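Local structure of CRISPR-associated endonuclease Cas9 (Campylobacter jejuni subsp. jejuni serotype O:2, 5X2H) at residues 250-255 / 400-405; 438-443 / 471-476; 683-688 / 828-833. The protein acts as an RNA-guided endonuclease of bacterial adaptive immunity, using one nuclease domain for each strand of invading DNA, with magnesium as cofactor. One frame throughout, in Å; residues are numbered along the deposited sequence.

Contact 1: 250-255 / 400-405; sequences GNCSFF and LNISFK. With nucleotides of chain B; nucleotides of chain C.
The sulfur of Cys252 collects backbone N-H groups from both segments, 250-255 and 400-405. Ser403 N donates to Cys252 SG across the contact at 3.3 Å, and from its own loop Phe255 N points almost straight at the same sulfur (N-H...S 167°), with a weak bond from Phe254 N. The sulfur can collect these N-H groups because it stands anti to the backbone N of Cys252 (chi1 174°), turned to segment 400-405. Alongside, Ser253 N donates to Asn401 O at 3.3 Å, and one water donates to both Asn251 O and Asn401 O.

Ser403 is the N-cap of helix 404-415, its hydroxyl making a weak bond with Ala406 N; just ahead of it the loop meets nucleic acid. Asn401 holds the phosphate of A5 of chain B twice, through backbone N to OP1 and through ND2 to OP2, each at 2.7 Å, while Gly250 N binds DA18 of chain C OP1 at 2.8 Å.

Apolar contacts complete the interface. Lys405, fully extended, crosses the Phe255 ring at about a right angle and sets CD over its centre in a CH-pi contact, 3.8 Å from the centroid. The Phe254 ring lies beside Ile402, with CE2 4.0 Å from CG2.

Contact 2: 438-443 / 471-476; sequences KDFLPA and ALLKKY
Phe440 and Leu473 meet where the loop 438-443 folds back on the last turns of helix 456-476, a loop-on-helix contact next to the RuvC-like fold: the preceding residue, Leu472, packs on strand 10-15 of its mixed sheet. The two side chains slide past each other in opposite directions. Phe440 CD1 lies 3.9 Å from Leu473 CB, and the neighbouring CE1 carries the ring edge on to Lys474, whose backbone N sits near the ring plane, 3.8 Å from CE1. Phe440 CG is anti to its own carbonyl carbon (chi1 -58°), which carries the ring to the helix although its CB starts off across it. One methyl of Leu473, CD1, passes the ring and comes 3.5 Å from Asp439 O. No hydrogen bond links the two segments, and the join rests on these van der Waals contacts.

Polar bonds one shell out fix the loop. Asn470, one turn earlier on the same helix, accepts from Leu441 N through OD1, and Arg466 donates to Leu441 O; Asp439 turns its carboxylate away to a salt bridge with Lys478. Leu441 itself lies against Tyr465 and Leu469 and against helix 493-505. On the Lys474 side chain, the nearest approach to the ring is CB, 4.1 Å from Phe440 CE1.

Contact 3: 683-688 / 828-833; sequences RVDIFK and RQREDF. With nucleotides of chain B.
A salt-bridge network of Arg683, Asp685 and Arg830 joins the central strand of a three-stranded antiparallel sheet, 683-689, to the C-terminal tail beside the guide RNA. Arg683 grips Asp685 side-on: NE meets OD1 at 2.8 Å and NH2 meets OD2 at 2.9 Å, both on syn lone pairs. From the tail comes Arg830, whose extended chain, with CG anti to the backbone N (chi1 -165°), carries the guanidinium to the Asp685 carboxylate. Its NE forms a salt bridge with Asp685 OD2, whose modelled length of 2.5 Å is doubtfully short, and its NH2 adds a weak bond to the same oxygen. The carboxylate, shared between two arginines and also bonded to Ser738, would be expected to stay ionised. The edge of the Phe687 ring, at CZ, stands over one face of the Arg830 guanidinium, the planes 86° apart; that group is further held by Pro711 and Asn712.

The end of the Arg683 guanidinium meets the tail. NH1 and NH2 converge end-on upon Glu831 O, the NH2 bond being the shorter, at 2.9 Å, and the straighter. One water ties Arg683 NH1 to Glu831 OE2 and to O4 of U80 of chain B. The same base also bonds to the tail backbone, U80 of chain B N3 donating to Asp832 O at 2.9 Å, nearly straight (169°).

The three contacts follow one another in series along the chain, each closing before the next opens, and none touches another. The centres of contacts 1 and 2 lie about 32 Å apart, those of 2 and 3 about 33 Å and those of 1 and 3 about 51 Å. They share no helix or sheet: contact 1 lies at the start of helix 404-415, contact 2 near the end of helix 456-476, contact 3 on strand 683-689 of a three-stranded sheet. What unites them is nucleic acid. Contact 1 holds phosphates of RNA and DNA, contact 3 a uracil, and contact 2 comes within about 4 Å of bound nucleic acid, so chain closures in separate regions border one protein-nucleic acid complex.

Contact 1: 250-255 / 400-405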
loop_
_atom_site.group_PDB
_atom_site.type_symbol
_atom_site.label_atom_id
_atom_site.label_comp_id
_atom_site.label_asym_id
_atom_site.label_seq_id
_atom_site.Cartn_x
_atom_site.Cartn_y
_atom_site.Cartn_z
ATOM N N GLY A 250 5.310 17.160 -3.214
ATOM C CA GLY A 250 4.268 17.810 -3.982
ATOM C C GLY A 250 4.773 19.034 -4.732
ATOM O O GLY A 250 5.928 19.448 -4.632
ATOM N N ASN A 251 3.864 19.626 -5.504
ATOM C CA ASN A 251 4.168 20.769 -6.353
ATOM C C ASN A 251 3.520 22.038 -5.812
ATOM O O ASN A 251 2.633 22.005 -4.955
ATOM C CB ASN A 251 3.706 20.515 -7.793
ATOM C CG ASN A 251 4.482 19.405 -8.466
ATOM O OD1 ASN A 251 5.656 19.180 -8.166
ATOM N ND2 ASN A 251 3.830 18.703 -9.386
ATOM N N CYS A 252 3.977 23.167 -6.347
ATOM C CA CYS A 252 3.503 24.472 -5.911
ATOM C C CYS A 252 2.073 24.724 -6.381
ATOM O O CYS A 252 1.643 24.235 -7.428
ATOM C CB CYS A 252 4.433 25.565 -6.440
ATOM S SG CYS A 252 3.904 27.261 -6.129
ATOM N N SER A 253 1.335 25.503 -5.584
ATOM C CA SER A 253 -0.042 25.839 -5.938
ATOM C C SER A 253 -0.098 26.720 -7.179
ATOM O O SER A 253 -1.016 26.590 -7.997
ATOM C CB SER A 253 -0.733 26.538 -4.768
ATOM O OG SER A 253 -0.718 25.730 -3.609
ATOM N N PHE A 254 0.867 27.627 -7.328
ATOM C CA PHE A 254 0.907 28.550 -8.459
ATOM C C PHE A 254 1.650 27.953 -9.650
ATOM O O PHE A 254 1.104 27.870 -10.755
ATOM C CB PHE A 254 1.563 29.869 -8.039
ATOM C CG PHE A 254 0.842 30.586 -6.936
ATOM C CD1 PHE A 254 -0.373 31.206 -7.176
ATOM C CD2 PHE A 254 1.387 30.659 -5.664
ATOM C CE1 PHE A 254 -1.038 31.874 -6.164
ATOM C CE2 PHE A 254 0.727 31.327 -4.648
ATOM C CZ PHE A 254 -0.487 31.934 -4.900
ATOM N N PHE A 255 2.898 27.540 -9.437
ATOM C CA PHE A 255 3.756 27.010 -10.496
ATOM C C PHE A 255 3.795 25.493 -10.351
ATOM O O PHE A 255 4.614 24.940 -9.617
ATOM C CB PHE A 255 5.145 27.630 -10.421
ATOM C CG PHE A 255 5.137 29.133 -10.432
ATOM C CD1 PHE A 255 5.135 29.829 -11.630
ATOM C CD2 PHE A 255 5.128 29.851 -9.248
ATOM C CE1 PHE A 255 5.126 31.211 -11.645
ATOM C CE2 PHE A 255 5.119 31.234 -9.256
ATOM C CZ PHE A 255 5.118 31.914 -10.458
ATOM N N LEU A 400 6.493 23.537 2.575
ATOM C CA LEU A 400 5.357 24.424 2.386
ATOM C C LEU A 400 4.511 23.923 1.217
ATOM O O LEU A 400 4.800 22.895 0.599
ATOM C CB LEU A 400 5.826 25.856 2.137
ATOM C CG LEU A 400 6.683 26.543 3.202
ATOM C CD1 LEU A 400 7.020 27.959 2.765
ATOM C CD2 LEU A 400 5.983 26.552 4.551
ATOM N N ASN A 401 3.454 24.663 0.900
ATOM C CA ASN A 401 2.614 24.342 -0.245
ATOM C C ASN A 401 2.951 25.170 -1.480
ATOM O O ASN A 401 2.307 24.998 -2.518
ATOM C CB ASN A 401 1.137 24.518 0.118
ATOM C CG ASN A 401 0.624 23.396 0.997
ATOM O OD1 ASN A 401 0.799 22.221 0.680
ATOM N ND2 ASN A 401 0.005 23.751 2.116
ATOM N N ILE A 402 3.947 26.055 -1.397
ATOM C CA ILE A 402 4.370 26.863 -2.532
ATOM C C ILE A 402 5.873 26.705 -2.725
ATOM O O ILE A 402 6.606 26.321 -1.813
ATOM C CB ILE A 402 3.995 28.350 -2.361
ATOM C CG1 ILE A 402 4.576 28.903 -1.060
ATOM C CG2 ILE A 402 2.480 28.522 -2.391
ATOM C CD1 ILE A 402 4.117 30.309 -0.742
ATOM N N SER A 403 6.325 27.017 -3.936
ATOM C CA SER A 403 7.700 26.784 -4.352
ATOM C C SER A 403 8.612 27.944 -3.959
ATOM O O SER A 403 8.170 28.992 -3.482
ATOM C CB SER A 403 7.771 26.570 -5.863
ATOM O OG SER A 403 7.331 27.724 -6.561
ATOM N N PHE A 404 9.917 27.738 -4.175
ATOM C CA PHE A 404 10.882 28.824 -4.045
ATOM C C PHE A 404 10.607 29.937 -5.046
ATOM O O PHE A 404 10.826 31.115 -4.742
ATOM C CB PHE A 404 12.305 28.296 -4.242
ATOM C CG PHE A 404 12.910 27.691 -3.010
ATOM C CD1 PHE A 404 12.520 28.112 -1.751
ATOM C CD2 PHE A 404 13.881 26.708 -3.114
ATOM C CE1 PHE A 404 13.083 27.559 -0.618
ATOM C CE2 PHE A 404 14.446 26.151 -1.985
ATOM C CZ PHE A 404 14.047 26.576 -0.735
ATOM N N LYS A 405 10.137 29.582 -6.245
ATOM C CA LYS A 405 9.854 30.591 -7.260
ATOM C C LYS A 405 8.759 31.544 -6.796
ATOM O O LYS A 405 8.855 32.759 -7.002
ATOM C CB LYS A 405 9.462 29.914 -8.573
ATOM C CG LYS A 405 9.341 30.862 -9.749
ATOM C CD LYS A 405 8.896 30.129 -11.004
ATOM C CE LYS A 405 8.940 31.045 -12.213
ATOM N NZ LYS A 405 8.423 30.382 -13.440
ATOM P P A B 5 1.180 27.072 3.085
ATOM O OP1 A B 5 2.476 26.442 2.729
ATOM O OP2 A B 5 -0.065 26.274 2.991
ATOM O "O5'" A B 5 1.285 27.632 4.571
ATOM C "C5'" A B 5 2.167 28.701 4.873
ATOM C "C4'" A B 5 1.881 29.300 6.227
ATOM O "O4'" A B 5 0.549 29.873 6.260
ATOM C "C3'" A B 5 1.884 28.336 7.398
ATOM O "O3'" A B 5 3.185 27.976 7.818
ATOM C "C2'" A B 5 1.081 29.100 8.442
ATOM O "O2'" A B 5 1.866 30.124 9.035
ATOM C "C1'" A B 5 0.017 29.762 7.567
ATOM N N9 A B 5 -1.219 28.959 7.524
ATOM C C8 A B 5 -1.712 28.186 6.501
ATOM N N7 A B 5 -2.842 27.587 6.794
ATOM C C5 A B 5 -3.110 27.992 8.095
ATOM C C6 A B 5 -4.162 27.707 8.982
ATOM N N6 A B 5 -5.193 26.914 8.681
ATOM N N1 A B 5 -4.120 28.274 10.208
ATOM C C2 A B 5 -3.088 29.070 10.514
ATOM N N3 A B 5 -2.042 29.412 9.768
ATOM C C4 A B 5 -2.114 28.834 8.557
ATOM P P DA C 18 4.556 16.486 0.469
ATOM O OP1 DA C 18 4.699 17.576 -0.523
ATOM O OP2 DA C 18 4.512 16.801 1.913
ATOM O "O5'" DA C 18 3.240 15.653 0.113
ATOM C "C5'" DA C 18 3.022 15.200 -1.218
ATOM C "C4'" DA C 18 1.741 14.392 -1.300
ATOM O "O4'" DA C 18 1.907 13.141 -0.587
ATOM C "C3'" DA C 18 0.541 15.053 -0.656
ATOM O "O3'" DA C 18 -0.091 15.916 -1.588
ATOM C "C2'" DA C 18 -0.339 13.857 -0.305
ATOM C "C1'" DA C 18 0.701 12.800 0.076
ATOM N N9 DA C 18 0.964 12.718 1.514
ATOM C C8 DA C 18 2.008 13.283 2.195
ATOM N N7 DA C 18 1.995 13.038 3.485
ATOM C C5 DA C 18 0.867 12.253 3.663
ATOM C C6 DA C 18 0.293 11.655 4.807
ATOM N N6 DA C 18 0.810 11.768 6.037
ATOM N N1 DA C 18 -0.838 10.937 4.635
ATOM C C2 DA C 18 -1.351 10.824 3.405
ATOM N N3 DA C 18 -0.902 11.333 2.258
ATOM C C4 DA C 18 0.220 12.044 2.458
ATOM P P A B 4 -2.630 26.702 -0.973
ATOM O OP1 A B 4 -1.521 25.957 -1.615
ATOM O OP2 A B 4 -3.728 25.963 -0.299
ATOM O "O5'" A B 4 -2.007 27.718 0.085
ATOM C "C5'" A B 4 -1.000 28.637 -0.306
ATOM C "C4'" A B 4 -0.646 29.603 0.797
ATOM O "O4'" A B 4 -1.765 30.480 1.101
ATOM C "C3'" A B 4 -0.302 29.003 2.144
ATOM O "O3'" A B 4 0.975 28.396 2.195
ATOM C "C2'" A B 4 -0.467 30.203 3.065
ATOM O "O2'" A B 4 0.615 31.108 2.905
ATOM C "C1'" A B 4 -1.721 30.842 2.471
ATOM N N9 A B 4 -2.922 30.322 3.148
ATOM C C8 A B 4 -3.787 29.337 2.740
ATOM N N7 A B 4 -4.743 29.084 3.604
ATOM C C5 A B 4 -4.477 29.946 4.659
ATOM C C6 A B 4 -5.119 30.170 5.890
ATOM N N6 A B 4 -6.214 29.517 6.285
ATOM N N1 A B 4 -4.595 31.106 6.713
ATOM C C2 A B 4 -3.498 31.766 6.316
ATOM N N3 A B 4 -2.804 31.643 5.186
ATOM C C4 A B 4 -3.354 30.709 4.393
HETATM O O HOH W 1 0.336 22.841 -3.418
#

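Contact 2: 438-443 / 471-476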
loop_
_atom_site.group_PDB
_atom_site.type_symbol
_atom_site.label_atom_id
_atom_site.label_comp_id
_atom_site.label_asym_id
_atom_site.label_seq_id
_atom_site.Cartn_x
_atom_site.Cartn_y
_atom_site.Cartn_z
ATOM N N LYS A 438 -13.529 19.139 -21.221
ATOM C CA LYS A 438 -13.690 18.105 -22.231
ATOM C C LYS A 438 -15.124 17.590 -22.267
ATOM O O LYS A 438 -15.908 17.789 -21.334
ATOM C CB LYS A 438 -12.727 16.941 -21.971
ATOM C CG LYS A 438 -11.259 17.314 -22.076
ATOM C CD LYS A 438 -10.903 17.726 -23.493
ATOM C CE LYS A 438 -9.455 18.175 -23.599
ATOM N NZ LYS A 438 -9.098 18.531 -25.001
ATOM N N ASP A 439 -15.459 16.921 -23.374
ATOM C CA ASP A 439 -16.764 16.275 -23.489
ATOM C C ASP A 439 -16.884 15.113 -22.511
ATOM O O ASP A 439 -17.910 14.953 -21.841
ATOM C CB ASP A 439 -16.992 15.791 -24.921
ATOM C CG ASP A 439 -17.082 16.929 -25.915
ATOM O OD1 ASP A 439 -17.442 18.052 -25.504
ATOM O OD2 ASP A 439 -16.799 16.698 -27.110
ATOM N N PHE A 440 -15.847 14.285 -22.427
ATOM C CA PHE A 440 -15.792 13.178 -21.487
ATOM C C PHE A 440 -14.814 13.504 -20.368
ATOM O O PHE A 440 -13.862 14.268 -20.556
ATOM C CB PHE A 440 -15.370 11.881 -22.182
ATOM C CG PHE A 440 -16.271 11.476 -23.312
ATOM C CD1 PHE A 440 -17.442 10.779 -23.065
ATOM C CD2 PHE A 440 -15.945 11.786 -24.622
ATOM C CE1 PHE A 440 -18.274 10.403 -24.101
ATOM C CE2 PHE A 440 -16.772 11.412 -25.664
ATOM C CZ PHE A 440 -17.938 10.718 -25.403
ATOM N N LEU A 441 -15.056 12.923 -19.204
ATOM C CA LEU A 441 -14.173 13.153 -18.071
ATOM C C LEU A 441 -12.844 12.453 -18.323
ATOM O O LEU A 441 -12.828 11.233 -18.531
ATOM C CB LEU A 441 -14.817 12.652 -16.783
ATOM C CG LEU A 441 -14.156 13.110 -15.480
ATOM C CD1 LEU A 441 -14.158 14.628 -15.390
ATOM C CD2 LEU A 441 -14.857 12.500 -14.276
ATOM N N PRO A 442 -11.725 13.170 -18.335
ATOM C CA PRO A 442 -10.434 12.526 -18.599
ATOM C C PRO A 442 -9.983 11.699 -17.407
ATOM O O PRO A 442 -10.553 11.758 -16.315
ATOM C CB PRO A 442 -9.495 13.708 -18.846
ATOM C CG PRO A 442 -10.089 14.810 -18.034
ATOM C CD PRO A 442 -11.583 14.621 -18.121
ATOM N N ALA A 443 -8.933 10.915 -17.638
ATOM C CA ALA A 443 -8.357 10.098 -16.578
ATOM C C ALA A 443 -7.976 10.967 -15.388
ATOM O O ALA A 443 -7.338 12.012 -15.544
ATOM C CB ALA A 443 -7.134 9.346 -17.097
ATOM N N ALA A 471 -19.634 6.400 -19.770
ATOM C CA ALA A 471 -20.554 5.519 -20.484
ATOM C C ALA A 471 -21.920 6.170 -20.649
ATOM O O ALA A 471 -22.551 6.045 -21.705
ATOM C CB ALA A 471 -20.682 4.183 -19.753
ATOM N N LEU A 472 -22.396 6.869 -19.614
ATOM C CA LEU A 472 -23.658 7.592 -19.726
ATOM C C LEU A 472 -23.551 8.732 -20.729
ATOM O O LEU A 472 -24.483 8.974 -21.506
ATOM C CB LEU A 472 -24.082 8.123 -18.356
ATOM C CG LEU A 472 -24.541 7.073 -17.344
ATOM C CD1 LEU A 472 -24.639 7.670 -15.947
ATOM C CD2 LEU A 472 -25.876 6.480 -17.770
ATOM N N LEU A 473 -22.420 9.443 -20.726
ATOM C CA LEU A 473 -22.227 10.531 -21.677
ATOM C C LEU A 473 -22.233 10.014 -23.110
ATOM O O LEU A 473 -22.783 10.661 -24.009
ATOM C CB LEU A 473 -20.920 11.265 -21.372
ATOM C CG LEU A 473 -20.863 12.034 -20.050
ATOM C CD1 LEU A 473 -19.468 12.597 -19.811
ATOM C CD2 LEU A 473 -21.903 13.145 -20.029
ATOM N N LYS A 474 -21.632 8.844 -23.343
ATOM C CA LYS A 474 -21.643 8.272 -24.683
ATOM C C LYS A 474 -23.042 7.828 -25.090
ATOM O O LYS A 474 -23.388 7.882 -26.276
ATOM C CB LYS A 474 -20.672 7.092 -24.766
ATOM C CG LYS A 474 -20.289 6.714 -26.191
ATOM C CD LYS A 474 -20.438 5.221 -26.449
ATOM C CE LYS A 474 -19.358 4.413 -25.748
ATOM N NZ LYS A 474 -18.006 4.656 -26.326
ATOM N N LYS A 475 -23.864 7.404 -24.127
ATOM C CA LYS A 475 -25.177 6.857 -24.457
ATOM C C LYS A 475 -26.213 7.954 -24.681
ATOM O O LYS A 475 -27.064 7.831 -25.570
ATOM C CB LYS A 475 -25.638 5.905 -23.351
ATOM C CG LYS A 475 -26.848 5.047 -23.708
ATOM C CD LYS A 475 -27.268 4.179 -22.524
ATOM C CE LYS A 475 -28.485 3.312 -22.836
ATOM N NZ LYS A 475 -28.129 2.061 -23.562
ATOM N N TYR A 476 -26.162 9.036 -23.897
ATOM C CA TYR A 476 -27.198 10.059 -23.936
ATOM C C TYR A 476 -26.703 11.453 -24.297
ATOM O O TYR A 476 -27.536 12.341 -24.510
ATOM C CB TYR A 476 -27.926 10.137 -22.585
ATOM C CG TYR A 476 -28.533 8.830 -22.129
ATOM C CD1 TYR A 476 -29.704 8.347 -22.699
ATOM C CD2 TYR A 476 -27.940 8.083 -21.119
ATOM C CE1 TYR A 476 -30.263 7.152 -22.281
ATOM C CE2 TYR A 476 -28.492 6.890 -20.694
ATOM C CZ TYR A 476 -29.653 6.429 -21.279
ATOM O OH TYR A 476 -30.203 5.240 -20.857
#

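Contact 3: 683-688 / 828-833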
loop_
_atom_site.group_PDB
_atom_site.type_symbol
_atom_site.label_atom_id
_atom_site.label_comp_id
_atom_site.label_asym_id
_atom_site.label_seq_id
_atom_site.Cartn_x
_atom_site.Cartn_y
_atom_site.Cartn_z
ATOM N N ARG A 683 -8.619 -17.825 -13.315
ATOM C CA ARG A 683 -9.202 -18.126 -14.613
ATOM C C ARG A 683 -9.499 -19.619 -14.703
ATOM O O ARG A 683 -8.792 -20.444 -14.121
ATOM C CB ARG A 683 -8.257 -17.681 -15.736
ATOM C CG ARG A 683 -8.700 -18.013 -17.147
ATOM C CD ARG A 683 -7.702 -17.454 -18.157
ATOM N NE ARG A 683 -7.479 -18.357 -19.280
ATOM C CZ ARG A 683 -6.556 -18.168 -20.216
ATOM N NH1 ARG A 683 -5.765 -17.103 -20.165
ATOM N NH2 ARG A 683 -6.421 -19.043 -21.201
ATOM N N VAL A 684 -10.567 -19.954 -15.425
ATOM C CA VAL A 684 -10.883 -21.336 -15.765
ATOM C C VAL A 684 -11.313 -21.376 -17.225
ATOM O O VAL A 684 -12.117 -20.548 -17.665
ATOM C CB VAL A 684 -11.972 -21.932 -14.846
ATOM C CG1 VAL A 684 -13.227 -21.074 -14.854
ATOM C CG2 VAL A 684 -12.299 -23.353 -15.260
ATOM N N ASP A 685 -10.757 -22.318 -17.981
ATOM C CA ASP A 685 -11.050 -22.451 -19.400
ATOM C C ASP A 685 -12.054 -23.579 -19.597
ATOM O O ASP A 685 -11.816 -24.712 -19.165
ATOM C CB ASP A 685 -9.774 -22.707 -20.200
ATOM C CG ASP A 685 -8.863 -21.492 -20.244
ATOM O OD1 ASP A 685 -9.272 -20.420 -19.740
ATOM O OD2 ASP A 685 -7.740 -21.610 -20.779
ATOM N N ILE A 686 -13.172 -23.262 -20.244
ATOM C CA ILE A 686 -14.271 -24.200 -20.438
ATOM C C ILE A 686 -14.149 -24.815 -21.821
ATOM O O ILE A 686 -14.026 -24.099 -22.822
ATOM C CB ILE A 686 -15.632 -23.505 -20.262
ATOM C CG1 ILE A 686 -15.759 -22.954 -18.840
ATOM C CG2 ILE A 686 -16.774 -24.460 -20.589
ATOM C CD1 ILE A 686 -15.482 -23.982 -17.760
ATOM N N PHE A 687 -14.171 -26.141 -21.877
ATOM C CA PHE A 687 -14.145 -26.890 -23.120
ATOM C C PHE A 687 -15.448 -27.664 -23.272
ATOM O O PHE A 687 -16.228 -27.815 -22.327
ATOM C CB PHE A 687 -12.955 -27.855 -23.170
ATOM C CG PHE A 687 -11.628 -27.177 -23.328
ATOM C CD1 PHE A 687 -11.022 -26.547 -22.252
ATOM C CD2 PHE A 687 -10.974 -27.186 -24.549
ATOM C CE1 PHE A 687 -9.798 -25.928 -22.392
ATOM C CE2 PHE A 687 -9.746 -26.571 -24.694
ATOM C CZ PHE A 687 -9.158 -25.941 -23.615
ATOM N N LYS A 688 -15.671 -28.166 -24.482
ATOM C CA LYS A 688 -16.867 -28.933 -24.801
ATOM C C LYS A 688 -16.466 -30.070 -25.724
ATOM O O LYS A 688 -15.865 -29.832 -26.775
ATOM C CB LYS A 688 -17.928 -28.044 -25.458
ATOM C CG LYS A 688 -19.257 -28.719 -25.744
ATOM C CD LYS A 688 -20.306 -27.674 -26.109
ATOM C CE LYS A 688 -21.613 -28.310 -26.535
ATOM N NZ LYS A 688 -21.474 -29.000 -27.844
ATOM N N ARG A 828 -13.775 -15.737 -28.826
ATOM C CA ARG A 828 -12.380 -15.325 -28.829
ATOM C C ARG A 828 -11.536 -16.559 -28.557
ATOM O O ARG A 828 -11.852 -17.339 -27.651
ATOM C CB ARG A 828 -12.116 -14.246 -27.774
ATOM C CG ARG A 828 -13.020 -13.021 -27.873
ATOM C CD ARG A 828 -12.619 -12.113 -29.026
ATOM N NE ARG A 828 -12.845 -10.704 -28.707
ATOM C CZ ARG A 828 -13.869 -9.983 -29.157
ATOM N NH1 ARG A 828 -14.768 -10.531 -29.961
ATOM N NH2 ARG A 828 -13.987 -8.708 -28.807
ATOM N N GLN A 829 -10.477 -16.745 -29.342
ATOM C CA GLN A 829 -9.642 -17.924 -29.168
ATOM C C GLN A 829 -8.946 -17.890 -27.809
ATOM O O GLN A 829 -8.817 -16.842 -27.169
ATOM C CB GLN A 829 -8.613 -18.034 -30.294
ATOM C CG GLN A 829 -7.497 -17.010 -30.236
ATOM C CD GLN A 829 -6.481 -17.194 -31.351
ATOM O OE1 GLN A 829 -5.754 -16.264 -31.704
ATOM N NE2 GLN A 829 -6.426 -18.399 -31.910
ATOM N N ARG A 830 -8.505 -19.067 -27.369
ATOM C CA ARG A 830 -7.919 -19.206 -26.042
ATOM C C ARG A 830 -6.672 -18.339 -25.916
ATOM O O ARG A 830 -5.761 -18.418 -26.745
ATOM C CB ARG A 830 -7.578 -20.673 -25.771
ATOM C CG ARG A 830 -7.305 -20.991 -24.306
ATOM C CD ARG A 830 -6.856 -22.439 -24.120
ATOM N NE ARG A 830 -6.765 -22.799 -22.708
ATOM C CZ ARG A 830 -6.255 -23.942 -22.256
ATOM N NH1 ARG A 830 -5.778 -24.842 -23.107
ATOM N NH2 ARG A 830 -6.215 -24.183 -20.952
ATOM N N GLU A 831 -6.640 -17.502 -24.882
ATOM C CA GLU A 831 -5.505 -16.611 -24.676
ATOM C C GLU A 831 -4.341 -17.384 -24.071
ATOM O O GLU A 831 -4.475 -18.006 -23.013
ATOM C CB GLU A 831 -5.883 -15.438 -23.774
ATOM C CG GLU A 831 -4.794 -14.381 -23.699
ATOM C CD GLU A 831 -5.118 -13.259 -22.737
ATOM O OE1 GLU A 831 -4.285 -12.336 -22.604
ATOM O OE2 GLU A 831 -6.200 -13.300 -22.114
ATOM N N ASP A 832 -3.199 -17.330 -24.743
ATOM C CA ASP A 832 -2.007 -18.058 -24.348
ATOM C C ASP A 832 -1.177 -17.243 -23.356
ATOM O O ASP A 832 -1.440 -16.067 -23.096
ATOM C CB ASP A 832 -1.176 -18.398 -25.587
ATOM C CG ASP A 832 -0.320 -19.630 -25.399
ATOM O OD1 ASP A 832 -0.307 -20.182 -24.280
ATOM O OD2 ASP A 832 0.338 -20.048 -26.376
ATOM N N PHE A 833 -0.170 -17.897 -22.785
ATOM C CA PHE A 833 0.877 -17.229 -22.027
ATOM C C PHE A 833 2.092 -17.048 -22.929
ATOM O O PHE A 833 2.395 -17.911 -23.757
ATOM C CB PHE A 833 1.263 -18.032 -20.781
ATOM C CG PHE A 833 0.142 -18.206 -19.789
ATOM C CD1 PHE A 833 -0.933 -17.331 -19.766
ATOM C CD2 PHE A 833 0.170 -19.244 -18.872
ATOM C CE1 PHE A 833 -1.960 -17.495 -18.851
ATOM C CE2 PHE A 833 -0.850 -19.413 -17.956
ATOM C CZ PHE A 833 -1.916 -18.539 -17.945
ATOM P P U B 80 -2.085 -7.613 -16.718
ATOM O OP1 U B 80 -1.531 -7.688 -15.343
ATOM O OP2 U B 80 -2.013 -6.339 -17.474
ATOM O "O5'" U B 80 -1.375 -8.739 -17.593
ATOM C "C5'" U B 80 0.041 -8.892 -17.567
ATOM C "C4'" U B 80 0.592 -9.367 -18.891
ATOM O "O4'" U B 80 0.238 -10.764 -19.096
ATOM C "C3'" U B 80 0.092 -8.617 -20.129
ATOM O "O3'" U B 80 1.143 -8.562 -21.094
ATOM C "C2'" U B 80 -1.006 -9.541 -20.649
ATOM O "O2'" U B 80 -1.315 -9.389 -22.020
ATOM C "C1'" U B 80 -0.398 -10.905 -20.350
ATOM N N1 U B 80 -1.360 -12.011 -20.283
ATOM C C2 U B 80 -1.143 -13.047 -21.170
ATOM O O2 U B 80 -0.215 -13.050 -21.961
ATOM N N3 U B 80 -2.047 -14.074 -21.096
ATOM C C4 U B 80 -3.123 -14.162 -20.240
ATOM O O4 U B 80 -3.850 -15.153 -20.296
ATOM C C5 U B 80 -3.281 -13.050 -19.352
ATOM C C6 U B 80 -2.413 -12.033 -19.400
HETATM O O HOH W 2 -6.471 -14.288 -19.160
#